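Local coordinates for hypothetical protein (PDB 1QYI), which is of unknown function but probably belongs to the haloacid dehalogenase (HAD)-like hydrolases, a superfamily whose members mostly act on phosphorylated substrates, at residues Lys144-Ala155 against Ala164-Trp174; Asn311-Gly322 against Lys333-Thr341. One frame throughout, in Å; residues are numbered along the deposited sequence.

The two contacts sit on opposite sides of the chain's centre, with their centres about 42 Å apart and their nearest atoms about 25 Å apart, and they share no secondary-structure element. Contact 1 belongs to the helical part and is partly buried: helix 144-158 packs on the loop leading into helix 172-195 and on that helix's first turn, by side-chain contacts with no clear hydrogen bond between the segments. Contact 2 is more deeply buried and lies in the parallel sheet, where neighbouring strands 318-322 and 337-341 are joined chiefly by backbone hydrogen bonds, with apolar side chains on both faces. In contact 1, Lys144, Trp174 and, weakly, Tyr148 bond instead to Asp79 of helix 77-93.

Contact 1 (Lys144-Ala155 against Ala164-Trp174); sequences KNNIYAALEEFA and ATLFSLKGALW
Tyr148 of the helix lays one ring face against Leu169 of the facing loop, its CE2 lying 3.5 Å from Leu169 CB. The leucine crosses the tyrosine at about a right angle. A chi1 of 172° swings Leu169 CG away from the backbone N, and its two methyls part: CD1 comes 3.5 Å from Tyr148 CZ and also lies over a face of the Trp174 ring, near the rim, whereas CD2 meets Lys144 CE at 3.6 Å. Lys144 can arrive there because its chain is extended throughout, all four torsions near 180°, which carries CE across Leu169 while NZ goes on to a salt bridge with Asp79 of helix 77-93. That aspartate also accepts a hydrogen bond from Trp174 NE1 and a weak one from Tyr148 OH, tying together three side chains from both segments.

One helical turn further on, Leu151 packs against Phe167, CG to CB 4.3 Å, and a turn beyond it Ala155 CB approaches the same phenylalanine obliquely, 3.3 Å from CE2. The aliphatic part of Glu152 runs beside Ala164, CG to CB 3.8 Å. Within the loop, Ser168 OG donates to Thr165 O (2.8 Å), which also receives Ser168 N; Thr165 O thus takes two donors just ahead of the type II beta turn from Ser168 to Gly171, whose last residue is the N-cap of the next helix. Helix, ordered loop and helix form a helix-loop-helix arrangement within the helical insertion between strands 3-6 and 233-237, consistent with the cap of many HAD-type proteins.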
# COMPACT_ATOMS: atom_id res chain seq x y z
N LYS A 144 13.99 -2.49 -7.61
CA LYS A 144 13.26 -1.33 -8.09
C LYS A 144 14.07 -0.51 -9.08
O LYS A 144 13.63 -0.28 -10.21
CB LYS A 144 12.83 -0.45 -6.91
CG LYS A 144 11.98 0.75 -7.31
CD LYS A 144 11.56 1.55 -6.09
CE LYS A 144 10.98 2.91 -6.47
NZ LYS A 144 10.48 3.61 -5.27
N ASN A 145 15.25 -0.08 -8.65
CA ASN A 145 16.15 0.71 -9.50
C ASN A 145 16.35 0.06 -10.87
O ASN A 145 16.31 0.72 -11.91
CB ASN A 145 17.50 0.90 -8.80
CG ASN A 145 18.14 -0.42 -8.38
OD1 ASN A 145 19.32 -0.47 -8.03
ND2 ASN A 145 17.36 -1.50 -8.41
N ASN A 146 16.56 -1.26 -10.85
CA ASN A 146 16.78 -2.06 -12.06
C ASN A 146 15.53 -2.12 -12.93
O ASN A 146 15.61 -2.11 -14.15
CB ASN A 146 17.18 -3.49 -11.66
CG ASN A 146 18.37 -3.53 -10.73
OD1 ASN A 146 19.45 -3.06 -11.08
ND2 ASN A 146 18.18 -4.08 -9.53
N ILE A 147 14.37 -2.19 -12.28
CA ILE A 147 13.10 -2.24 -13.01
C ILE A 147 12.90 -0.95 -13.78
O ILE A 147 12.47 -0.96 -14.93
CB ILE A 147 11.91 -2.44 -12.04
CG1 ILE A 147 12.04 -3.81 -11.35
CG2 ILE A 147 10.59 -2.33 -12.81
CD1 ILE A 147 11.06 -4.02 -10.22
N TYR A 148 13.20 0.18 -13.13
CA TYR A 148 13.06 1.48 -13.78
C TYR A 148 14.03 1.64 -14.95
O TYR A 148 13.73 2.32 -15.93
CB TYR A 148 13.26 2.61 -12.76
CG TYR A 148 11.97 3.03 -12.09
CD1 TYR A 148 11.39 2.25 -11.09
CD2 TYR A 148 11.27 4.15 -12.54
CE1 TYR A 148 10.14 2.58 -10.56
CE2 TYR A 148 10.03 4.48 -12.02
CZ TYR A 148 9.46 3.69 -11.03
OH TYR A 148 8.20 4.00 -10.56
N ALA A 149 15.19 1.00 -14.84
CA ALA A 149 16.20 1.06 -15.89
C ALA A 149 15.71 0.29 -17.12
O ALA A 149 15.89 0.74 -18.25
CB ALA A 149 17.52 0.49 -15.39
N ALA A 150 15.10 -0.87 -16.90
CA ALA A 150 14.58 -1.68 -17.99
C ALA A 150 13.48 -0.92 -18.71
O ALA A 150 13.42 -0.89 -19.94
CB ALA A 150 14.03 -3.00 -17.45
N LEU A 151 12.60 -0.29 -17.93
CA LEU A 151 11.49 0.49 -18.47
C LEU A 151 11.99 1.62 -19.36
O LEU A 151 11.38 1.93 -20.38
CB LEU A 151 10.66 1.06 -17.32
CG LEU A 151 9.69 2.20 -17.67
CD1 LEU A 151 8.72 1.75 -18.73
CD2 LEU A 151 8.96 2.65 -16.42
N GLU A 152 13.11 2.22 -18.97
CA GLU A 152 13.70 3.34 -19.72
C GLU A 152 14.36 2.88 -21.03
O GLU A 152 14.21 3.53 -22.07
CB GLU A 152 14.73 4.06 -18.85
CG GLU A 152 15.23 5.37 -19.41
CD GLU A 152 15.97 6.17 -18.36
OE1 GLU A 152 17.02 5.71 -17.88
OE2 GLU A 152 15.48 7.26 -17.99
N GLU A 153 15.09 1.78 -20.95
CA GLU A 153 15.77 1.20 -22.10
C GLU A 153 14.74 0.75 -23.12
O GLU A 153 14.93 0.89 -24.32
CB GLU A 153 16.63 0.01 -21.65
CG GLU A 153 16.95 -1.03 -22.72
CD GLU A 153 18.18 -0.72 -23.55
OE1 GLU A 153 18.18 0.31 -24.27
OE2 GLU A 153 19.16 -1.51 -23.48
N PHE A 154 13.64 0.20 -22.62
CA PHE A 154 12.56 -0.29 -23.46
C PHE A 154 11.94 0.86 -24.25
O PHE A 154 11.67 0.72 -25.44
CB PHE A 154 11.49 -0.94 -22.59
CG PHE A 154 10.39 -1.60 -23.36
CD1 PHE A 154 10.63 -2.80 -24.04
CD2 PHE A 154 9.12 -1.05 -23.40
CE1 PHE A 154 9.61 -3.43 -24.74
CE2 PHE A 154 8.09 -1.68 -24.10
CZ PHE A 154 8.34 -2.87 -24.77
N ALA A 155 11.72 1.98 -23.58
CA ALA A 155 11.13 3.14 -24.22
C ALA A 155 12.04 3.72 -25.30
O ALA A 155 11.57 4.10 -26.37
CB ALA A 155 10.81 4.20 -23.17
N ALA A 164 13.80 9.61 -22.91
CA ALA A 164 13.03 8.66 -22.09
C ALA A 164 13.02 9.02 -20.60
O ALA A 164 12.74 8.16 -19.76
CB ALA A 164 13.56 7.24 -22.30
N THR A 165 13.34 10.27 -20.27
CA THR A 165 13.36 10.71 -18.87
C THR A 165 11.96 11.02 -18.38
O THR A 165 11.76 11.31 -17.21
CB THR A 165 14.23 11.99 -18.67
OG1 THR A 165 13.81 13.02 -19.58
CG2 THR A 165 15.70 11.67 -18.88
N LEU A 166 11.00 10.96 -19.29
CA LEU A 166 9.60 11.21 -18.97
C LEU A 166 9.09 10.06 -18.11
O LEU A 166 8.18 10.22 -17.32
CB LEU A 166 8.79 11.29 -20.26
CG LEU A 166 7.38 11.87 -20.15
CD1 LEU A 166 7.49 13.39 -20.00
CD2 LEU A 166 6.58 11.52 -21.39
N PHE A 167 9.71 8.89 -18.30
CA PHE A 167 9.35 7.67 -17.57
C PHE A 167 10.16 7.50 -16.28
O PHE A 167 10.10 6.45 -15.64
CB PHE A 167 9.57 6.44 -18.46
CG PHE A 167 8.73 6.43 -19.70
CD1 PHE A 167 7.34 6.46 -19.62
CD2 PHE A 167 9.33 6.41 -20.96
CE1 PHE A 167 6.55 6.47 -20.76
CE2 PHE A 167 8.56 6.43 -22.12
CZ PHE A 167 7.16 6.46 -22.02
N SER A 168 10.94 8.52 -15.93
CA SER A 168 11.76 8.47 -14.74
C SER A 168 10.93 8.38 -13.47
O SER A 168 9.79 8.85 -13.42
CB SER A 168 12.65 9.72 -14.66
OG SER A 168 11.86 10.89 -14.41
N LEU A 169 11.51 7.78 -12.44
CA LEU A 169 10.87 7.64 -11.16
C LEU A 169 10.58 9.03 -10.59
O LEU A 169 11.36 9.96 -10.77
CB LEU A 169 11.79 6.86 -10.22
CG LEU A 169 11.35 6.80 -8.77
CD1 LEU A 169 9.93 6.24 -8.70
CD2 LEU A 169 12.32 5.94 -7.98
N LYS A 170 9.45 9.18 -9.90
CA LYS A 170 9.08 10.47 -9.33
C LYS A 170 9.04 11.57 -10.41
O LYS A 170 9.11 12.76 -10.11
CB LYS A 170 10.07 10.86 -8.23
CG LYS A 170 9.90 10.10 -6.91
CD LYS A 170 8.80 10.72 -6.06
CE LYS A 170 8.64 10.01 -4.72
NZ LYS A 170 9.93 9.90 -3.97
N GLY A 171 8.90 11.15 -11.67
CA GLY A 171 8.85 12.11 -12.76
C GLY A 171 7.50 12.78 -12.88
O GLY A 171 6.61 12.55 -12.06
N ALA A 172 7.34 13.63 -13.89
CA ALA A 172 6.07 14.32 -14.08
C ALA A 172 4.95 13.30 -14.31
O ALA A 172 3.86 13.44 -13.75
CB ALA A 172 6.16 15.29 -15.26
N LEU A 173 5.22 12.29 -15.13
CA LEU A 173 4.21 11.26 -15.40
C LEU A 173 3.95 10.46 -14.13
O LEU A 173 2.81 10.10 -13.83
CB LEU A 173 4.69 10.30 -16.50
CG LEU A 173 3.68 9.53 -17.38
CD1 LEU A 173 4.28 8.17 -17.66
CD2 LEU A 173 2.32 9.38 -16.71
N TRP A 174 5.02 10.17 -13.38
CA TRP A 174 4.90 9.40 -12.14
C TRP A 174 4.05 10.16 -11.12
O TRP A 174 3.29 9.56 -10.37
CB TRP A 174 6.29 9.14 -11.54
CG TRP A 174 6.26 8.19 -10.37
CD1 TRP A 174 6.37 6.84 -10.41
CD2 TRP A 174 6.03 8.53 -8.99
NE1 TRP A 174 6.25 6.30 -9.15
CE2 TRP A 174 6.05 7.31 -8.27
CE3 TRP A 174 5.84 9.73 -8.31
CZ2 TRP A 174 5.86 7.28 -6.86
CZ3 TRP A 174 5.65 9.69 -6.92
CH2 TRP A 174 5.67 8.47 -6.22

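Contact 2 (Asn311-Gly322 against Lys333-Thr341); sequences NIVNKDDVFIVG and KIGATFIGT
Thr337 and Phe319 stand side by side as paired residues of two parallel strands, and the threonine is touched along its whole length. Its CB packs 3.3 Å from Phe319 CD1. From there the two branches part: CG2, anti to the backbone N, meets the edge of the Phe319 ring near its plane, while OG1, beside the backbone N (chi1 -74°), turns to the loop ahead of strand 318-322 and donates to Lys315 O, modelled at 2.5 Å, too short for the exact length to be trusted. Lys315 CG lies 3.3 Å from the same OG1. The lysine chain, bent at several torsions, crosses the threonine at about a right angle and ends in a salt bridge with Asp360, whose carboxylate also accepts Phe338 N.

The backbone continues the pairing: Thr337 N donates to Val318 O (2.8 Å), Ile320 N to Thr337 O, Ile339 N to Ile320 O and Thr341 N to Gly322 O (2.7 Å), with the strands inclined by 22°. Val321 and Ile339 share the face of Phe319. On the other, Ile320 CG2 lies 3.9 Å from Phe338 CD1, and Ile320 CD1 reaches Ile334 CD1 tip to tip at 4.1 Å. Where helix 325-334 ends, Asn311 N bonds almost straight (178°) to Lys333 O.

This is the beta-alpha-beta unit of a Rossmann-like HAD core. Its chemistry implies that backbone bonding sets the strand register, apolar contacts occur on both faces, and one hydroxyl, Thr337 OG1, adds a polar link to the loop before strand 318-322.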
# COMPACT_ATOMS: atom_id res chain seq x y z
N ASN A 311 15.12 -5.46 24.87
CA ASN A 311 14.46 -6.05 26.04
C ASN A 311 14.01 -5.02 27.09
O ASN A 311 14.44 -5.07 28.23
CB ASN A 311 15.39 -7.06 26.69
CG ASN A 311 14.69 -7.93 27.71
OD1 ASN A 311 15.33 -8.57 28.55
ND2 ASN A 311 13.36 -7.98 27.63
N ILE A 312 13.15 -4.10 26.69
CA ILE A 312 12.69 -3.07 27.61
C ILE A 312 11.35 -3.42 28.26
O ILE A 312 10.81 -2.62 29.03
CB ILE A 312 12.55 -1.73 26.88
CG1 ILE A 312 11.56 -1.86 25.72
CG2 ILE A 312 13.91 -1.27 26.40
CD1 ILE A 312 11.11 -0.54 25.12
N VAL A 313 10.81 -4.59 27.95
CA VAL A 313 9.53 -5.01 28.52
C VAL A 313 9.52 -6.49 28.86
O VAL A 313 10.27 -7.28 28.28
CB VAL A 313 8.36 -4.73 27.53
CG1 VAL A 313 8.33 -3.25 27.14
CG2 VAL A 313 8.51 -5.60 26.28
N ASN A 314 8.69 -6.86 29.83
CA ASN A 314 8.58 -8.26 30.21
C ASN A 314 7.65 -8.98 29.25
O ASN A 314 6.71 -8.40 28.72
CB ASN A 314 8.05 -8.42 31.64
CG ASN A 314 9.07 -8.01 32.70
OD1 ASN A 314 10.26 -8.33 32.59
ND2 ASN A 314 8.60 -7.32 33.73
N LYS A 315 7.93 -10.27 29.07
CA LYS A 315 7.19 -11.14 28.19
C LYS A 315 5.68 -11.19 28.46
O LYS A 315 4.89 -11.41 27.54
CB LYS A 315 7.77 -12.54 28.29
CG LYS A 315 7.71 -13.36 27.04
CD LYS A 315 8.46 -12.68 25.91
CE LYS A 315 9.07 -13.71 24.95
NZ LYS A 315 8.09 -14.78 24.55
N ASP A 316 5.27 -10.97 29.70
CA ASP A 316 3.85 -11.03 30.05
C ASP A 316 3.13 -9.70 30.08
O ASP A 316 1.93 -9.64 30.37
CB ASP A 316 3.64 -11.70 31.41
CG ASP A 316 3.39 -13.18 31.29
OD1 ASP A 316 2.84 -13.61 30.24
OD2 ASP A 316 3.71 -13.92 32.24
N ASP A 317 3.83 -8.63 29.75
CA ASP A 317 3.21 -7.31 29.82
C ASP A 317 2.84 -6.71 28.46
O ASP A 317 2.04 -5.77 28.38
CB ASP A 317 4.14 -6.39 30.60
CG ASP A 317 4.59 -7.01 31.90
OD1 ASP A 317 3.77 -7.71 32.54
OD2 ASP A 317 5.76 -6.81 32.30
N VAL A 318 3.40 -7.27 27.39
CA VAL A 318 3.11 -6.80 26.05
C VAL A 318 2.97 -7.96 25.08
O VAL A 318 3.83 -8.84 25.02
CB VAL A 318 4.20 -5.83 25.55
CG1 VAL A 318 3.79 -5.21 24.21
CG2 VAL A 318 4.45 -4.74 26.59
N PHE A 319 1.88 -7.94 24.32
CA PHE A 319 1.55 -8.95 23.32
C PHE A 319 1.36 -8.25 21.97
O PHE A 319 0.41 -7.48 21.76
CB PHE A 319 0.23 -9.65 23.66
CG PHE A 319 0.28 -10.45 24.92
CD1 PHE A 319 0.95 -11.67 24.95
CD2 PHE A 319 -0.33 -9.99 26.08
CE1 PHE A 319 1.01 -12.41 26.12
CE2 PHE A 319 -0.28 -10.72 27.24
CZ PHE A 319 0.40 -11.93 27.26
N ILE A 320 2.26 -8.54 21.04
CA ILE A 320 2.18 -7.95 19.71
C ILE A 320 1.43 -8.92 18.81
O ILE A 320 1.79 -10.09 18.70
CB ILE A 320 3.58 -7.66 19.17
CG1 ILE A 320 4.14 -6.44 19.90
CG2 ILE A 320 3.53 -7.43 17.68
CD1 ILE A 320 5.56 -6.08 19.51
N VAL A 321 0.37 -8.41 18.18
CA VAL A 321 -0.50 -9.17 17.29
C VAL A 321 -0.34 -8.70 15.84
O VAL A 321 -0.82 -7.63 15.45
CB VAL A 321 -1.99 -9.00 17.70
CG1 VAL A 321 -2.91 -9.72 16.72
CG2 VAL A 321 -2.20 -9.53 19.11
N GLY A 322 0.33 -9.53 15.05
CA GLY A 322 0.54 -9.17 13.67
C GLY A 322 0.67 -10.39 12.80
O GLY A 322 0.52 -11.52 13.25
N LYS A 333 12.72 -8.36 19.82
CA LYS A 333 13.67 -7.28 20.09
C LYS A 333 13.44 -6.58 21.43
O LYS A 333 14.35 -6.47 22.24
CB LYS A 333 13.61 -6.23 18.97
CG LYS A 333 14.22 -4.87 19.35
CD LYS A 333 15.70 -4.96 19.72
CE LYS A 333 16.59 -4.83 18.49
NZ LYS A 333 16.41 -3.51 17.81
N ILE A 334 12.22 -6.09 21.63
CA ILE A 334 11.84 -5.37 22.85
C ILE A 334 11.48 -6.30 23.99
O ILE A 334 11.24 -5.85 25.11
CB ILE A 334 10.62 -4.45 22.62
CG1 ILE A 334 9.36 -5.31 22.44
CG2 ILE A 334 10.86 -3.56 21.43
CD1 ILE A 334 8.07 -4.50 22.31
N GLY A 335 11.42 -7.60 23.71
CA GLY A 335 11.09 -8.56 24.75
C GLY A 335 9.61 -8.81 24.96
O GLY A 335 9.21 -9.26 26.03
N ALA A 336 8.78 -8.55 23.95
CA ALA A 336 7.35 -8.77 24.09
C ALA A 336 6.91 -10.11 23.52
O ALA A 336 7.59 -10.69 22.66
CB ALA A 336 6.58 -7.65 23.42
N THR A 337 5.78 -10.61 23.99
CA THR A 337 5.26 -11.87 23.49
C THR A 337 4.67 -11.64 22.11
O THR A 337 3.94 -10.66 21.89
CB THR A 337 4.16 -12.45 24.41
OG1 THR A 337 4.77 -12.97 25.61
CG2 THR A 337 3.40 -13.57 23.71
N PHE A 338 5.01 -12.51 21.17
CA PHE A 338 4.50 -12.37 19.81
C PHE A 338 3.47 -13.43 19.43
O PHE A 338 3.65 -14.61 19.70
CB PHE A 338 5.66 -12.42 18.80
CG PHE A 338 5.20 -12.30 17.36
CD1 PHE A 338 4.76 -11.07 16.85
CD2 PHE A 338 5.15 -13.44 16.54
CE1 PHE A 338 4.27 -10.97 15.55
CE2 PHE A 338 4.66 -13.35 15.24
CZ PHE A 338 4.21 -12.12 14.74
N ILE A 339 2.38 -12.98 18.83
CA ILE A 339 1.34 -13.89 18.39
C ILE A 339 1.01 -13.56 16.94
O ILE A 339 0.46 -12.50 16.64
CB ILE A 339 0.09 -13.83 19.30
CG1 ILE A 339 -1.14 -14.34 18.51
CG2 ILE A 339 -0.10 -12.44 19.86
CD1 ILE A 339 -2.38 -14.52 19.34
N GLY A 340 1.38 -14.47 16.04
CA GLY A 340 1.15 -14.28 14.62
C GLY A 340 -0.20 -14.72 14.08
O GLY A 340 -0.76 -15.73 14.52
N THR A 341 -0.72 -13.95 13.12
CA THR A 341 -2.01 -14.26 12.51
C THR A 341 -1.80 -14.79 11.11
O THR A 341 -0.83 -14.43 10.45
CB THR A 341 -2.90 -13.03 12.42
OG1 THR A 341 -2.74 -12.24 13.61
CG2 THR A 341 -4.35 -13.46 12.32
O HOH W 1 11.45 -10.18 27.56